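Long-range contacts in subtilase cytotoxin subunit A (Escherichia coli, PDB 2IY9), which cleaves the host endoplasmic reticulum chaperone BiP as the serine-protease subunit of the AB5 subtilase cytotoxin, setting off a stress response that ends in cell death: residues A[162-167]-A[198-202]; A[186-190]-A[242-247]; A[59-64]-A[98-102]; A[141-146]-A[286-292]; A[228-232]-A[308-314]. All coordinates share one frame; numbering follows the deposited sequence.

All five contacts lie within the subtilase-family protease region and stand around its seven-stranded parallel sheet. Interactions 2 and 5 are neighbours, their centres about 14 Å apart: Arg189 of interaction 2 forms a salt bridge with Asp313 of interaction 5, and Phe242 packs on Leu232. Interaction 1 touches interaction 2 through Ala201 and Trp246. Interaction 3 stands on the opposite side of the chain's centre from interactions 1 and 2, centres about 31 and 34 Å away. Interaction 4 closes a long loop that encloses interactions 1 and 2 in sequence. Side chains of Pro199 (to Asp52 and Ser272) and Leu61 (to Asp52 and His89) lie about 11 Å from these inferred charge relay residues.

Interaction 1. Residues A[162-167]-A[198-202]; sequences WTELLS and WPAAY
Trp162 lays one face of its indole over Trp198 CB and Pro199 CB, each a CH-pi contact. Trp198 CB stands 3.8 Å from the centroid of the five-membered ring, while Pro199 CB lies over the six-membered ring at 4.1 Å. The two indoles themselves are nearly parallel, with five-membered planes 20° apart, but they are slid along each other until the rings barely overlap. Trp198 CE3 meets Trp162 CB at 3.6 Å instead. One turn further along helix 160-172, Leu166 reaches Tyr202, and its CD1 also touches Pro199 CB. Leu166 CB sits over the centre of the Tyr202 ring, 3.8 Å from the centroid and 7° off the normal, and its CD1 touches Tyr202 CG at 3.6 Å. Tyr202 CG stands anti to its backbone N (chi1 -177°), which carries the ring over Leu166 CB toward Ser167, its OH 3.6 Å from Ser167 CB. The peptide before Pro199 is cis, as at the corresponding Tyr-Pro of subtilisin, and a type I turn runs from Pro199 to Tyr202. Helix 125-134 packs on Trp162, and Ile177 of the sheet packs on Leu166 and Pro199. Because the contact rests on ring faces and aliphatic carbons, it holds the helix to the loop by shape and dispersion, and the loop's carbonyls at Ala200 and Tyr202 take their hydrogen bonds from Arg217.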
# COMPACT_ATOMS: atom_id res chain seq x y z
N TRP A 162 3.07 -1.05 18.49
CA TRP A 162 3.47 -0.91 17.09
C TRP A 162 4.97 -1.11 16.89
O TRP A 162 5.40 -1.84 15.99
CB TRP A 162 3.09 0.47 16.55
CG TRP A 162 1.72 0.60 15.91
CD1 TRP A 162 0.72 1.45 16.29
CD2 TRP A 162 1.23 -0.11 14.76
NE1 TRP A 162 -0.36 1.31 15.45
CE2 TRP A 162 -0.08 0.36 14.51
CE3 TRP A 162 1.77 -1.09 13.92
CZ2 TRP A 162 -0.86 -0.13 13.45
CZ3 TRP A 162 0.99 -1.58 12.88
CH2 TRP A 162 -0.31 -1.10 12.65
N THR A 163 5.78 -0.46 17.72
CA THR A 163 7.22 -0.49 17.56
C THR A 163 7.79 -1.90 17.82
O THR A 163 8.70 -2.35 17.11
CB THR A 163 7.88 0.60 18.45
OG1 THR A 163 7.60 1.88 17.88
CG2 THR A 163 9.37 0.41 18.53
N GLU A 164 7.25 -2.59 18.81
CA GLU A 164 7.65 -3.98 19.06
C GLU A 164 7.34 -4.86 17.83
O GLU A 164 8.20 -5.61 17.36
CB GLU A 164 6.96 -4.53 20.32
CG GLU A 164 7.56 -5.84 20.85
CD GLU A 164 7.14 -7.08 20.05
OE1 GLU A 164 5.97 -7.13 19.59
OE2 GLU A 164 7.98 -7.99 19.87
N LEU A 165 6.12 -4.74 17.32
CA LEU A 165 5.66 -5.57 16.20
C LEU A 165 6.47 -5.32 14.93
O LEU A 165 6.88 -6.25 14.25
CB LEU A 165 4.17 -5.35 15.92
CG LEU A 165 3.60 -6.23 14.80
CD1 LEU A 165 2.21 -6.71 15.10
CD2 LEU A 165 3.67 -5.51 13.45
N LEU A 166 6.69 -4.05 14.62
CA LEU A 166 7.38 -3.70 13.37
C LEU A 166 8.86 -4.06 13.40
O LEU A 166 9.41 -4.55 12.41
CB LEU A 166 7.16 -2.22 13.03
CG LEU A 166 5.68 -1.86 12.78
CD1 LEU A 166 5.49 -0.36 12.79
CD2 LEU A 166 5.15 -2.45 11.48
N SER A 167 9.52 -3.84 14.54
CA SER A 167 10.94 -4.22 14.64
C SER A 167 11.10 -5.74 14.57
O SER A 167 12.04 -6.23 13.95
CB SER A 167 11.61 -3.65 15.90
OG SER A 167 10.99 -4.15 17.07
N TRP A 198 -0.06 5.81 11.93
CA TRP A 198 0.68 4.56 12.08
C TRP A 198 0.07 3.50 11.15
O TRP A 198 -1.14 3.50 10.96
CB TRP A 198 0.62 4.09 13.55
CG TRP A 198 1.55 4.89 14.43
CD1 TRP A 198 1.30 6.11 14.99
CD2 TRP A 198 2.88 4.51 14.84
NE1 TRP A 198 2.40 6.52 15.72
CE2 TRP A 198 3.38 5.56 15.64
CE3 TRP A 198 3.69 3.39 14.60
CZ2 TRP A 198 4.66 5.53 16.20
CZ3 TRP A 198 4.95 3.35 15.17
CH2 TRP A 198 5.44 4.43 15.95
N PRO A 199 0.89 2.57 10.60
CA PRO A 199 2.32 2.39 10.88
C PRO A 199 3.30 3.27 10.09
O PRO A 199 4.50 3.11 10.27
CB PRO A 199 2.56 0.92 10.50
CG PRO A 199 1.54 0.63 9.44
CD PRO A 199 0.39 1.57 9.64
N ALA A 200 2.82 4.18 9.25
CA ALA A 200 3.75 5.07 8.55
C ALA A 200 4.65 5.85 9.55
O ALA A 200 5.81 6.13 9.25
CB ALA A 200 3.01 6.03 7.62
N ALA A 201 4.11 6.16 10.73
CA ALA A 201 4.82 6.96 11.74
C ALA A 201 5.99 6.22 12.42
O ALA A 201 6.77 6.84 13.15
CB ALA A 201 3.85 7.45 12.79
N TYR A 202 6.09 4.91 12.18
CA TYR A 202 7.23 4.14 12.64
C TYR A 202 8.50 4.87 12.18
O TYR A 202 8.66 5.18 10.99
CB TYR A 202 7.18 2.71 12.09
CG TYR A 202 8.31 1.80 12.56
CD1 TYR A 202 8.60 1.66 13.92
CD2 TYR A 202 9.05 1.06 11.64
CE1 TYR A 202 9.63 0.81 14.35
CE2 TYR A 202 10.08 0.21 12.06
CZ TYR A 202 10.36 0.10 13.42
OH TYR A 202 11.37 -0.73 13.83

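Interaction 2. Residues A[186-190]-A[242-247]; sequences ADIRK and FGNNWV
A single beta bridge pairs Asp187 with Phe242, and beside it an Asx turn at Asp187 shapes the first of two subtilase loops, one following strand 176-180 and the other preceding strand 249-252. Phe242 uses both its backbone groups: its N donates to Ala186 O at 3.2 Å, and its O accepts from Ile188 N at 2.8 Å. Its ring then folds back over the bridge, because CG sits between the backbone N and the carbonyl carbon (chi1 68°). Asp187 CA thereby comes to lie over one face, 4.0 Å from the ring centroid. In the Asx turn, Asp187 OD1 accepts from Arg189 N and, through its syn lone pair, from Arg189 NE at 2.9 Å. Arg189 NH2 reaches OD2 from above the carboxylate plane, completing a side-on grip within a salt bridge. With its orientation fixed by this grip, the guanidinium turns a face to the bare CA of Gly243, 3.7 Å above its centre, while NH1 pairs with Asp313. NH2 meets the edge of the Phe242 ring, the two planes nearly perpendicular. Ile188 fills the inner side, with CG2 against Trp246 CE3 at 3.6 Å and CD1 against Val247 CG2. Asn244 sends its ND2 to Val312 O. Arg189 CG rests 3.5 Å from Trp246 CD1, on the same side of the indole as Ile188 CG2.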
# COMPACT_ATOMS: atom_id res chain seq x y z
N ALA A 186 -0.29 18.10 5.57
CA ALA A 186 0.59 18.50 6.67
C ALA A 186 2.03 18.01 6.48
O ALA A 186 2.25 16.94 5.89
CB ALA A 186 0.03 18.03 8.02
N ASP A 187 2.99 18.78 6.98
CA ASP A 187 4.39 18.37 7.08
C ASP A 187 4.54 17.47 8.30
O ASP A 187 4.42 17.93 9.44
CB ASP A 187 5.29 19.61 7.20
CG ASP A 187 6.78 19.29 7.26
OD1 ASP A 187 7.17 18.15 7.62
OD2 ASP A 187 7.58 20.21 6.98
N ILE A 188 4.80 16.18 8.05
CA ILE A 188 4.90 15.16 9.11
C ILE A 188 5.98 15.49 10.16
O ILE A 188 5.87 15.10 11.32
CB ILE A 188 5.16 13.75 8.51
CG1 ILE A 188 4.06 13.39 7.50
CG2 ILE A 188 5.21 12.68 9.63
CD1 ILE A 188 4.48 12.35 6.47
N ARG A 189 7.02 16.21 9.74
CA ARG A 189 8.08 16.64 10.65
C ARG A 189 7.58 17.60 11.75
O ARG A 189 8.15 17.64 12.83
CB ARG A 189 9.24 17.26 9.88
CG ARG A 189 9.95 16.28 8.94
CD ARG A 189 10.78 16.98 7.88
NE ARG A 189 9.96 17.81 7.00
CZ ARG A 189 10.34 18.28 5.81
NH1 ARG A 189 11.55 18.00 5.34
NH2 ARG A 189 9.50 19.03 5.10
N LYS A 190 6.50 18.33 11.47
CA LYS A 190 5.96 19.33 12.39
C LYS A 190 4.71 18.89 13.16
O LYS A 190 4.29 19.56 14.11
CB LYS A 190 5.61 20.60 11.64
CG LYS A 190 6.78 21.24 10.89
CD LYS A 190 6.29 22.48 10.16
CE LYS A 190 5.21 22.14 9.13
NZ LYS A 190 4.24 23.24 8.80
N PHE A 242 3.68 14.93 3.85
CA PHE A 242 5.02 14.91 3.29
C PHE A 242 6.10 15.11 4.35
O PHE A 242 5.81 15.45 5.50
CB PHE A 242 5.18 15.97 2.18
CG PHE A 242 5.14 17.40 2.69
CD1 PHE A 242 6.32 18.06 3.06
CD2 PHE A 242 3.94 18.08 2.79
CE1 PHE A 242 6.29 19.38 3.54
CE2 PHE A 242 3.89 19.41 3.24
CZ PHE A 242 5.07 20.06 3.63
N GLY A 243 7.34 14.89 3.95
CA GLY A 243 8.47 15.19 4.82
C GLY A 243 9.59 14.21 4.65
O GLY A 243 9.42 13.00 4.85
N ASN A 244 10.76 14.74 4.27
CA ASN A 244 11.97 13.94 4.19
C ASN A 244 12.18 13.17 5.49
O ASN A 244 11.97 13.70 6.58
CB ASN A 244 13.16 14.84 3.88
CG ASN A 244 14.40 14.05 3.55
OD1 ASN A 244 15.06 13.51 4.44
ND2 ASN A 244 14.73 13.97 2.28
N ASN A 245 12.56 11.90 5.35
CA ASN A 245 12.75 10.96 6.48
C ASN A 245 11.46 10.39 7.10
O ASN A 245 11.51 9.57 8.02
CB ASN A 245 13.67 11.55 7.56
CG ASN A 245 14.54 10.50 8.23
OD1 ASN A 245 14.78 10.56 9.44
ND2 ASN A 245 15.01 9.54 7.45
N TRP A 246 10.30 10.83 6.58
CA TRP A 246 9.01 10.29 7.00
C TRP A 246 8.19 9.70 5.83
O TRP A 246 7.08 9.23 6.03
CB TRP A 246 8.18 11.36 7.73
CG TRP A 246 8.81 11.82 9.00
CD1 TRP A 246 9.77 12.79 9.14
CD2 TRP A 246 8.53 11.34 10.31
NE1 TRP A 246 10.10 12.94 10.47
CE2 TRP A 246 9.35 12.06 11.21
CE3 TRP A 246 7.67 10.36 10.82
CZ2 TRP A 246 9.34 11.83 12.59
CZ3 TRP A 246 7.64 10.14 12.20
CH2 TRP A 246 8.47 10.88 13.07
N VAL A 247 8.77 9.75 4.63
CA VAL A 247 8.14 9.24 3.41
C VAL A 247 9.23 8.54 2.59
O VAL A 247 10.28 9.13 2.33
CB VAL A 247 7.52 10.40 2.56
CG1 VAL A 247 6.92 9.87 1.26
CG2 VAL A 247 6.47 11.21 3.38

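Interaction 3. Residues A[59-64]-A[98-102]; sequences GGLSDS and ASRYG
The Tyr101 ring carries Gly60 CA over the centre of one face and water 3 in its plane at the edge. Gly60 CA is 3.8 Å from the centroid and only 9° off the ring normal, a CH-pi contact that glycine's bare backbone makes possible. The Arg100 guanidinium has Asp63 O above one face, offset toward the rim, and water 2 in its plane at the edge. Tyr101 CG lies between its backbone N and carbonyl carbon (chi1 52°), which brings the ring back over Gly60 and its OH to 2.9 Å from Gly59 O. Gly59 O accepts from Ser62 N and Ser62 OG. The peptide of Arg100 bonds the loops directly: its N donates to Gly60 O, 2.8 Å long and nearly straight at 170°. Gly60 CA also approaches Tyr101 O to 3.2 Å as a CA-H...O contact. Waters add further links: water 1 sits on Gly60 N, water 2 links Asp63 OD2 to Arg100 NH1, whose charged atoms stand 5.1 Å apart, water 3 links the same OD2 to Tyr101 OH, and water 4 joins Ser64 OG to Arg100 NE. Leu61 turns toward helix 84-98, the helix bearing His89, and packs there on Thr91 and Ala94. The contact thus ties the loop following the Asp52 strand to the end of that helix. Its chemistry divides into a centre of direct backbone and ring contacts and a rim where opposite charges meet through solvent, so the electrostatic pull is probably damped.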
# COMPACT_ATOMS: atom_id res chain seq x y z
N GLY A 59 -17.92 -7.31 -9.26
CA GLY A 59 -17.34 -6.70 -10.46
C GLY A 59 -15.99 -7.30 -10.81
O GLY A 59 -15.83 -8.54 -10.79
N GLY A 60 -15.02 -6.43 -11.10
CA GLY A 60 -13.64 -6.84 -11.39
C GLY A 60 -12.89 -7.60 -10.30
O GLY A 60 -11.83 -8.18 -10.56
N LEU A 61 -13.45 -7.60 -9.10
CA LEU A 61 -12.91 -8.35 -7.96
C LEU A 61 -13.64 -9.68 -7.71
O LEU A 61 -13.39 -10.36 -6.71
CB LEU A 61 -12.98 -7.48 -6.70
CG LEU A 61 -12.02 -6.30 -6.68
CD1 LEU A 61 -12.30 -5.44 -5.45
CD2 LEU A 61 -10.56 -6.78 -6.70
N SER A 62 -14.51 -10.04 -8.64
CA SER A 62 -15.37 -11.21 -8.50
C SER A 62 -14.63 -12.51 -8.27
O SER A 62 -15.14 -13.40 -7.58
CB SER A 62 -16.28 -11.35 -9.72
OG SER A 62 -17.36 -10.44 -9.61
N ASP A 63 -13.45 -12.63 -8.87
CA ASP A 63 -12.62 -13.82 -8.76
C ASP A 63 -11.32 -13.59 -7.96
O ASP A 63 -10.36 -14.35 -8.11
CB ASP A 63 -12.26 -14.31 -10.17
CG ASP A 63 -13.49 -14.60 -11.02
OD1 ASP A 63 -14.46 -15.15 -10.48
OD2 ASP A 63 -13.48 -14.24 -12.22
N SER A 64 -11.30 -12.55 -7.13
CA SER A 64 -10.08 -12.11 -6.46
C SER A 64 -9.90 -12.60 -5.03
O SER A 64 -8.83 -12.44 -4.44
CB SER A 64 -10.00 -10.57 -6.47
OG SER A 64 -9.94 -10.06 -7.79
N ALA A 98 -5.83 -5.13 -7.75
CA ALA A 98 -6.09 -6.44 -8.37
C ALA A 98 -7.28 -6.59 -9.33
O ALA A 98 -7.49 -7.70 -9.87
CB ALA A 98 -6.17 -7.49 -7.27
N SER A 99 -8.08 -5.55 -9.53
CA SER A 99 -9.29 -5.70 -10.37
C SER A 99 -8.97 -6.23 -11.78
O SER A 99 -8.04 -5.77 -12.43
CB SER A 99 -10.09 -4.39 -10.46
OG SER A 99 -11.06 -4.48 -11.50
N ARG A 100 -9.77 -7.20 -12.23
CA ARG A 100 -9.51 -7.89 -13.50
C ARG A 100 -10.24 -7.32 -14.69
O ARG A 100 -9.95 -7.65 -15.84
CB ARG A 100 -9.82 -9.38 -13.35
CG ARG A 100 -8.93 -10.01 -12.31
CD ARG A 100 -8.99 -11.52 -12.27
NE ARG A 100 -8.05 -11.99 -11.27
CZ ARG A 100 -7.80 -13.26 -10.97
NH1 ARG A 100 -8.45 -14.24 -11.62
NH2 ARG A 100 -6.92 -13.55 -10.03
N TYR A 101 -11.23 -6.47 -14.42
CA TYR A 101 -11.94 -5.73 -15.45
C TYR A 101 -12.70 -4.58 -14.82
O TYR A 101 -12.98 -4.59 -13.62
CB TYR A 101 -12.89 -6.65 -16.26
CG TYR A 101 -13.86 -7.49 -15.44
CD1 TYR A 101 -15.09 -6.97 -15.02
CD2 TYR A 101 -13.56 -8.81 -15.13
CE1 TYR A 101 -15.98 -7.77 -14.28
CE2 TYR A 101 -14.43 -9.60 -14.41
CZ TYR A 101 -15.64 -9.08 -13.99
OH TYR A 101 -16.48 -9.91 -13.28
N GLY A 102 -13.03 -3.58 -15.64
CA GLY A 102 -13.67 -2.37 -15.14
C GLY A 102 -12.55 -1.48 -14.69
O GLY A 102 -11.94 -0.79 -15.50
O HOH W 1 -15.93 -3.85 -12.03
O HOH W 2 -10.64 -14.17 -13.70
O HOH W 3 -15.96 -12.70 -12.95
O HOH W 4 -7.49 -10.19 -8.93

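Interaction 4. Residues A[141-146]-A[286-292]; sequences PGEEKI and TSCNPRA
The backbones come closest at Gly142 and Pro290, whose CA atoms are 4.5 Å apart, with Asn289 to Ala292 forming a type I turn. Pro290 CB presses on the peptide of Pro141, 3.5 Å from Pro141 O, and the proline rings meet through their CB atoms at 3.9 Å. Arg291 lies beside Pro141, pointing the same way, its CG touching Pro141 CB. Lys145 runs extended from CG anti to its backbone N (chi1 -167°) and bends only at its end, so that NZ reaches the turn. There it donates to Ala292 O at 2.6 Å, nearly along the carbonyl axis, and to Pro290 O at 3.1 Å, tilted 34° from that carbonyl's plane. A third carbonyl, Asp174 O, also accepts from NZ, so the buried ammonium is gripped by main-chain oxygens. In the subtilase fold this joins the approach to central strand 147-149 with the end of helix 271-288, whose first turn holds the inferred charge-relay serine, Ser272; Cys288 in the same segment is disulfide-bonded to Cys331. Thr286 turns its OG1 back to Ala283 O and offers CG2 to Ile146, whose CG1 lies 3.6 Å away. Leu297 of helix 294-304 packs against both Lys145 and Thr286.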
# COMPACT_ATOMS: atom_id res chain seq x y z
N PRO A 141 4.88 -18.94 0.55
CA PRO A 141 5.64 -17.75 0.18
C PRO A 141 4.83 -16.98 -0.87
O PRO A 141 4.29 -17.59 -1.79
CB PRO A 141 6.91 -18.32 -0.46
CG PRO A 141 7.03 -19.72 0.11
CD PRO A 141 5.61 -20.18 0.23
N GLY A 142 4.73 -15.67 -0.73
CA GLY A 142 3.93 -14.88 -1.67
C GLY A 142 2.48 -14.66 -1.25
O GLY A 142 1.80 -13.81 -1.83
N GLU A 143 2.02 -15.43 -0.26
CA GLU A 143 0.68 -15.23 0.32
C GLU A 143 0.78 -14.26 1.49
O GLU A 143 1.36 -14.59 2.53
CB GLU A 143 0.05 -16.56 0.76
CG GLU A 143 -0.15 -17.57 -0.39
CD GLU A 143 -0.77 -18.90 0.03
OE1 GLU A 143 -0.78 -19.23 1.24
OE2 GLU A 143 -1.26 -19.62 -0.86
N GLU A 144 0.24 -13.05 1.30
CA GLU A 144 0.25 -11.98 2.32
C GLU A 144 1.68 -11.55 2.73
O GLU A 144 1.94 -11.17 3.89
CB GLU A 144 -0.62 -12.36 3.52
CG GLU A 144 -2.07 -12.70 3.14
CD GLU A 144 -3.02 -12.60 4.31
OE1 GLU A 144 -3.50 -13.64 4.78
OE2 GLU A 144 -3.31 -11.47 4.75
N LYS A 145 2.59 -11.61 1.76
CA LYS A 145 3.94 -11.07 1.91
C LYS A 145 3.89 -9.54 1.84
O LYS A 145 4.60 -8.82 2.57
CB LYS A 145 4.82 -11.61 0.78
CG LYS A 145 6.32 -11.39 0.98
CD LYS A 145 7.09 -11.90 -0.23
CE LYS A 145 8.60 -11.87 -0.00
NZ LYS A 145 9.05 -12.83 1.06
N ILE A 146 3.06 -9.06 0.91
CA ILE A 146 2.85 -7.64 0.73
C ILE A 146 1.55 -7.28 1.43
O ILE A 146 0.48 -7.77 1.07
CB ILE A 146 2.78 -7.23 -0.76
CG1 ILE A 146 4.02 -7.70 -1.54
CG2 ILE A 146 2.55 -5.71 -0.87
CD1 ILE A 146 5.38 -7.42 -0.82
N THR A 286 6.85 -9.71 -6.60
CA THR A 286 6.89 -10.93 -5.76
C THR A 286 6.59 -12.19 -6.57
O THR A 286 7.09 -13.27 -6.25
CB THR A 286 5.92 -10.88 -4.58
OG1 THR A 286 4.57 -10.87 -5.07
CG2 THR A 286 6.15 -9.65 -3.70
N SER A 287 5.77 -12.04 -7.62
CA SER A 287 5.46 -13.16 -8.52
C SER A 287 6.74 -13.83 -9.03
O SER A 287 6.77 -15.06 -9.21
CB SER A 287 4.57 -12.71 -9.69
OG SER A 287 5.30 -12.03 -10.71
N CYS A 288 7.79 -13.03 -9.22
CA CYS A 288 9.08 -13.50 -9.77
C CYS A 288 9.97 -14.25 -8.78
O CYS A 288 10.81 -15.06 -9.18
CB CYS A 288 9.84 -12.34 -10.39
SG CYS A 288 9.00 -11.76 -11.87
N ASN A 289 9.79 -13.96 -7.49
CA ASN A 289 10.45 -14.72 -6.42
C ASN A 289 9.79 -14.43 -5.09
O ASN A 289 10.18 -13.49 -4.39
CB ASN A 289 11.95 -14.45 -6.35
CG ASN A 289 12.64 -15.28 -5.26
OD1 ASN A 289 12.09 -16.27 -4.76
ND2 ASN A 289 13.84 -14.88 -4.89
N PRO A 290 8.77 -15.23 -4.73
CA PRO A 290 8.02 -15.01 -3.49
C PRO A 290 8.84 -15.34 -2.24
O PRO A 290 8.48 -14.91 -1.15
CB PRO A 290 6.84 -15.97 -3.63
CG PRO A 290 7.32 -17.03 -4.57
CD PRO A 290 8.23 -16.36 -5.52
N ARG A 291 9.92 -16.10 -2.41
CA ARG A 291 10.80 -16.42 -1.29
C ARG A 291 11.89 -15.37 -1.07
O ARG A 291 12.74 -15.56 -0.19
CB ARG A 291 11.47 -17.78 -1.49
CG ARG A 291 10.52 -18.95 -1.60
CD ARG A 291 11.28 -20.25 -1.81
NE ARG A 291 11.76 -20.41 -3.18
CZ ARG A 291 12.99 -20.11 -3.60
NH1 ARG A 291 13.91 -19.62 -2.77
NH2 ARG A 291 13.32 -20.31 -4.88
N ALA A 292 11.89 -14.28 -1.84
CA ALA A 292 12.87 -13.20 -1.64
C ALA A 292 12.66 -12.53 -0.29
O ALA A 292 11.56 -12.58 0.27
CB ALA A 292 12.80 -12.18 -2.75

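Interaction 5. Residues A[228-232]-A[308-314]; sequences ETPVL and YPSLVDK
Glu228 brings its carbonyl O to 4.0 Å from Tyr308 OH, at the start of the contact, while its carboxylate turns away to Arg225 N. Thr229 has its CG2 anti to the backbone N, and this methyl touches Ser310 OG at 3.6 Å and also reaches the Tyr308 ring. Pro230 packs on the ring. Its CD sits over one face of Tyr308 as a CH-pi contact, 3.7 Å from the centroid and 19° off the normal, with the two side chains crossing at about a right angle. The carbonyl of the same proline accepts a hydrogen bond from water 5 at 2.7 Å, and that water lies 2.8 Å from Ser310 OG, so a solvent link runs beside the ring contact. Leu311 CD2 approaches Pro230 O as well. Val231 contributes little beyond its CA, which passes near Leu311 and Lys314. Leu232 ends the walk: its CD1 packs on Leu311 CD2 at 4.2 Å, and its CB and CD1 lie alongside the aliphatic stem of Lys314, the two side chains pointing in opposite directions. Lys314 NZ stops 3.1 Å from Leu232 N, but both are donors and no bond forms. Phe242 also packs on Leu232, and Val320 of strand 319-320 touches Pro230, Tyr308 and Leu311. The arrangement joins a 3-10 turn, carried between antiparallel strands 306-307 and 319-320, to the loop following strand 215-221, near the edge of the subtilase parallel sheet.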
# COMPACT_ATOMS: atom_id res chain seq x y z
N GLU A 228 7.29 14.29 -17.56
CA GLU A 228 6.99 15.47 -16.74
C GLU A 228 7.52 15.26 -15.32
O GLU A 228 7.56 14.13 -14.82
CB GLU A 228 5.49 15.76 -16.73
CG GLU A 228 4.89 16.02 -18.12
CD GLU A 228 3.37 16.20 -18.13
OE1 GLU A 228 2.71 15.92 -17.11
OE2 GLU A 228 2.85 16.61 -19.19
N THR A 229 7.95 16.34 -14.68
CA THR A 229 8.41 16.28 -13.28
C THR A 229 7.20 16.27 -12.35
O THR A 229 6.41 17.22 -12.35
CB THR A 229 9.34 17.46 -12.93
OG1 THR A 229 10.56 17.36 -13.68
CG2 THR A 229 9.65 17.49 -11.43
N PRO A 230 7.02 15.19 -11.57
CA PRO A 230 5.91 15.09 -10.63
C PRO A 230 6.01 16.07 -9.49
O PRO A 230 7.12 16.50 -9.13
CB PRO A 230 6.02 13.66 -10.09
CG PRO A 230 6.88 12.94 -11.04
CD PRO A 230 7.85 13.97 -11.55
N VAL A 231 4.86 16.45 -8.97
CA VAL A 231 4.74 17.19 -7.73
C VAL A 231 3.77 16.41 -6.84
O VAL A 231 2.94 15.64 -7.35
CB VAL A 231 4.20 18.62 -7.97
CG1 VAL A 231 5.23 19.46 -8.72
CG2 VAL A 231 2.89 18.58 -8.73
N LEU A 232 3.87 16.61 -5.53
CA LEU A 232 2.93 15.98 -4.60
C LEU A 232 1.54 16.57 -4.78
O LEU A 232 1.41 17.77 -5.02
CB LEU A 232 3.39 16.10 -3.15
CG LEU A 232 4.05 14.83 -2.57
CD1 LEU A 232 5.42 14.53 -3.19
CD2 LEU A 232 4.17 14.88 -1.04
N TYR A 308 14.04 12.68 -8.02
CA TYR A 308 13.86 14.09 -8.40
C TYR A 308 14.39 15.05 -7.34
O TYR A 308 13.87 15.09 -6.23
CB TYR A 308 12.38 14.39 -8.68
CG TYR A 308 11.85 13.69 -9.90
CD1 TYR A 308 11.87 14.31 -11.16
CD2 TYR A 308 11.34 12.39 -9.82
CE1 TYR A 308 11.38 13.66 -12.29
CE2 TYR A 308 10.85 11.74 -10.94
CZ TYR A 308 10.88 12.37 -12.17
OH TYR A 308 10.38 11.71 -13.27
N PRO A 309 15.43 15.85 -7.69
CA PRO A 309 16.01 16.77 -6.72
C PRO A 309 14.97 17.73 -6.14
O PRO A 309 15.08 18.12 -4.98
CB PRO A 309 17.06 17.55 -7.52
CG PRO A 309 16.73 17.31 -8.95
CD PRO A 309 16.08 15.96 -9.01
N SER A 310 13.96 18.08 -6.95
CA SER A 310 12.89 18.98 -6.53
C SER A 310 12.00 18.41 -5.42
O SER A 310 11.30 19.16 -4.74
CB SER A 310 12.04 19.42 -7.74
OG SER A 310 11.39 18.32 -8.35
N LEU A 311 12.05 17.08 -5.23
CA LEU A 311 11.18 16.40 -4.25
C LEU A 311 11.88 15.96 -2.97
O LEU A 311 11.27 15.35 -2.10
CB LEU A 311 10.49 15.19 -4.91
CG LEU A 311 9.50 15.50 -6.04
CD1 LEU A 311 8.96 14.22 -6.67
CD2 LEU A 311 8.36 16.38 -5.55
N VAL A 312 13.17 16.29 -2.83
CA VAL A 312 13.94 15.82 -1.67
C VAL A 312 13.37 16.31 -0.32
O VAL A 312 13.38 15.56 0.65
CB VAL A 312 15.45 16.11 -1.84
CG1 VAL A 312 16.24 15.71 -0.58
CG2 VAL A 312 15.99 15.35 -3.06
N ASP A 313 12.85 17.54 -0.25
CA ASP A 313 12.23 18.01 1.01
C ASP A 313 10.97 17.23 1.40
O ASP A 313 10.64 17.16 2.57
CB ASP A 313 11.90 19.50 0.99
CG ASP A 313 11.39 20.00 2.35
OD1 ASP A 313 12.17 19.95 3.33
OD2 ASP A 313 10.21 20.39 2.46
N LYS A 314 10.29 16.66 0.40
CA LYS A 314 8.98 16.04 0.56
C LYS A 314 9.09 14.51 0.73
O LYS A 314 8.25 13.90 1.40
CB LYS A 314 8.09 16.37 -0.65
CG LYS A 314 7.84 17.89 -0.88
CD LYS A 314 6.60 18.17 -1.76
CE LYS A 314 6.97 18.25 -3.26
NZ LYS A 314 5.84 18.60 -4.23
O HOH W 5 8.65 18.58 -8.33